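Local coordinates for ParM protein (Staphylococcus aureus, PDB 3JS6) that forms actin-like filaments that probably drive plasmid DNA segregation, at residues L168-E173 / R328-L333. Numbering follows the deposited sequence.
Sequences LDLNME and RGYEKL
Lys-332 NZ, on helix 325-342, binds the backbone carbonyls of Leu-168 and Asp-169, at the C-terminal end of helix 162-169, and of Met-172, in the strand after the turn. With the chain fully extended beyond CG (chi4 -176°), NZ bonds to Leu-168 O at 3.1 Å in the carbonyl plane, on a lone pair. NZ meets Asp-169 O at 2.8 Å from above its carbonyl plane, and Met-172 O at 2.7 Å within its plane. The three ammonium hydrogens must be shared further, with a long, weak salt bridge to Glu-173 OE1 and with a water that accepts from NZ while donating to Asp-169 OD1. In this actin-like fold the two helices meet between the two halves of the molecule, Gly-329 allowing their backbones to come within 4.2 Å, CA to CA, at Asp-169. Arg-328 grips the Asp-169 carboxylate side-on: NE bonds to OD1 at 2.8 Å (164°) from above the carboxylate plane, and NH2 to OD2 on its syn side. Ser-325 OG also bonds OD2, while the carbonyl of Asp-321 takes Arg-328 NH1. Leu-168 CD1 abuts Leu-333 CD1 at 3.5 Å, and SE of the selenomethionine Met-172 lies 3.8 Å from Lys-332 CB.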
loop_
_atom_site.group_PDB
_atom_site.type_symbol
_atom_site.label_atom_id
_atom_site.label_comp_id
_atom_site.label_asym_id
_atom_site.label_seq_id
_atom_site.Cartn_x
_atom_site.Cartn_y
_atom_site.Cartn_z
ATOM N N LEU A 168 -4.785 9.952 -7.565
ATOM C CA LEU A 168 -6.179 9.691 -7.917
ATOM C C LEU A 168 -7.138 9.744 -6.730
ATOM O O LEU A 168 -8.320 10.067 -6.891
ATOM C CB LEU A 168 -6.287 8.333 -8.612
ATOM C CG LEU A 168 -5.650 8.290 -10.007
ATOM C CD1 LEU A 168 -5.746 6.847 -10.556
ATOM C CD2 LEU A 168 -6.343 9.275 -10.940
ATOM N N ASP A 169 -6.634 9.408 -5.545
ATOM C CA ASP A 169 -7.428 9.448 -4.319
ATOM C C ASP A 169 -7.904 10.891 -4.156
ATOM O O ASP A 169 -9.052 11.133 -3.807
ATOM C CB ASP A 169 -6.524 9.033 -3.128
ATOM C CG ASP A 169 -7.203 9.156 -1.745
ATOM O OD1 ASP A 169 -8.415 8.869 -1.589
ATOM O OD2 ASP A 169 -6.480 9.508 -0.778
ATOM N N LEU A 170 -7.018 11.842 -4.442
ATOM C CA LEU A 170 -7.317 13.260 -4.264
ATOM C C LEU A 170 -7.584 14.061 -5.533
ATOM O O LEU A 170 -7.683 15.281 -5.479
ATOM C CB LEU A 170 -6.170 13.926 -3.512
ATOM C CG LEU A 170 -5.843 13.231 -2.180
ATOM C CD1 LEU A 170 -4.675 13.917 -1.514
ATOM C CD2 LEU A 170 -7.066 13.259 -1.277
ATOM N N ASN A 171 -7.681 13.411 -6.681
ATOM C CA ASN A 171 -7.921 14.210 -7.881
ATOM C C ASN A 171 -8.922 13.586 -8.832
ATOM O O ASN A 171 -8.901 13.861 -10.039
ATOM C CB ASN A 171 -6.597 14.474 -8.591
ATOM C CG ASN A 171 -5.751 15.486 -7.858
ATOM O OD1 ASN A 171 -5.946 16.692 -8.001
ATOM N ND2 ASN A 171 -4.819 14.999 -7.047
HETATM N N MSE A 172 -9.803 12.764 -8.270
HETATM C CA MSE A 172 -10.813 12.087 -9.070
HETATM C C MSE A 172 -12.114 11.781 -8.349
HETATM O O MSE A 172 -12.127 11.249 -7.227
HETATM C CB MSE A 172 -10.223 10.787 -9.632
HETATM C CG MSE A 172 -11.178 9.952 -10.433
HETATM SE SE MSE A 172 -10.263 8.390 -11.187
HETATM C CE MSE A 172 -11.757 7.748 -12.217
ATOM N N GLU A 173 -13.227 12.101 -9.011
ATOM C CA GLU A 173 -14.533 11.823 -8.439
ATOM C C GLU A 173 -15.459 11.490 -9.609
ATOM O O GLU A 173 -15.293 12.014 -10.721
ATOM C CB GLU A 173 -15.044 13.051 -7.684
ATOM C CG GLU A 173 -15.466 12.791 -6.240
ATOM C CD GLU A 173 -14.355 12.184 -5.373
ATOM O OE1 GLU A 173 -14.204 10.939 -5.378
ATOM O OE2 GLU A 173 -13.628 12.945 -4.688
ATOM N N ARG A 328 -7.637 3.495 -2.315
ATOM C CA ARG A 328 -8.811 4.288 -2.668
ATOM C C ARG A 328 -8.630 4.801 -4.084
ATOM O O ARG A 328 -9.603 4.950 -4.806
ATOM C CB ARG A 328 -9.020 5.492 -1.720
ATOM C CG ARG A 328 -9.421 5.116 -0.254
ATOM C CD ARG A 328 -9.827 6.348 0.570
ATOM N NE ARG A 328 -8.749 7.317 0.738
ATOM C CZ ARG A 328 -7.878 7.375 1.741
ATOM N NH1 ARG A 328 -7.913 6.515 2.745
ATOM N NH2 ARG A 328 -6.940 8.303 1.717
ATOM N N GLY A 329 -7.388 5.077 -4.485
ATOM C CA GLY A 329 -7.161 5.557 -5.839
ATOM C C GLY A 329 -7.345 4.438 -6.851
ATOM O O GLY A 329 -7.978 4.633 -7.897
ATOM N N TYR A 330 -6.788 3.266 -6.560
ATOM C CA TYR A 330 -6.909 2.119 -7.466
ATOM C C TYR A 330 -8.381 1.726 -7.594
ATOM O O TYR A 330 -8.833 1.337 -8.671
ATOM C CB TYR A 330 -6.145 0.888 -6.943
ATOM C CG TYR A 330 -4.662 1.085 -6.687
ATOM C CD1 TYR A 330 -3.992 0.262 -5.777
ATOM C CD2 TYR A 330 -3.930 2.068 -7.364
ATOM C CE1 TYR A 330 -2.623 0.393 -5.534
ATOM C CE2 TYR A 330 -2.551 2.215 -7.130
ATOM C CZ TYR A 330 -1.910 1.370 -6.215
ATOM O OH TYR A 330 -0.555 1.480 -5.977
ATOM N N GLU A 331 -9.128 1.825 -6.496
ATOM C CA GLU A 331 -10.549 1.451 -6.528
ATOM C C GLU A 331 -11.333 2.259 -7.566
ATOM O O GLU A 331 -12.192 1.713 -8.262
ATOM C CB GLU A 331 -11.171 1.625 -5.155
ATOM C CG GLU A 331 -12.649 1.312 -5.105
ATOM C CD GLU A 331 -13.189 1.356 -3.686
ATOM O OE1 GLU A 331 -13.023 2.400 -3.018
ATOM O OE2 GLU A 331 -13.778 0.345 -3.239
ATOM N N LYS A 332 -11.032 3.548 -7.681
ATOM C CA LYS A 332 -11.712 4.384 -8.674
ATOM C C LYS A 332 -11.459 3.871 -10.105
ATOM O O LYS A 332 -12.372 3.835 -10.929
ATOM C CB LYS A 332 -11.278 5.843 -8.515
ATOM C CG LYS A 332 -11.750 6.437 -7.184
ATOM C CD LYS A 332 -11.080 7.773 -6.890
ATOM C CE LYS A 332 -11.527 8.321 -5.547
ATOM N NZ LYS A 332 -10.943 9.682 -5.315
ATOM N N LEU A 333 -10.230 3.472 -10.398
ATOM C CA LEU A 333 -9.899 2.941 -11.720
ATOM C C LEU A 333 -10.595 1.588 -11.892
ATOM O O LEU A 333 -10.993 1.210 -13.001
ATOM C CB LEU A 333 -8.373 2.755 -11.861
ATOM C CG LEU A 333 -7.512 4.031 -11.869
ATOM C CD1 LEU A 333 -6.040 3.660 -11.986
ATOM C CD2 LEU A 333 -7.921 4.918 -13.063
HETATM O O HOH W 1 -10.719 9.125 -2.637
#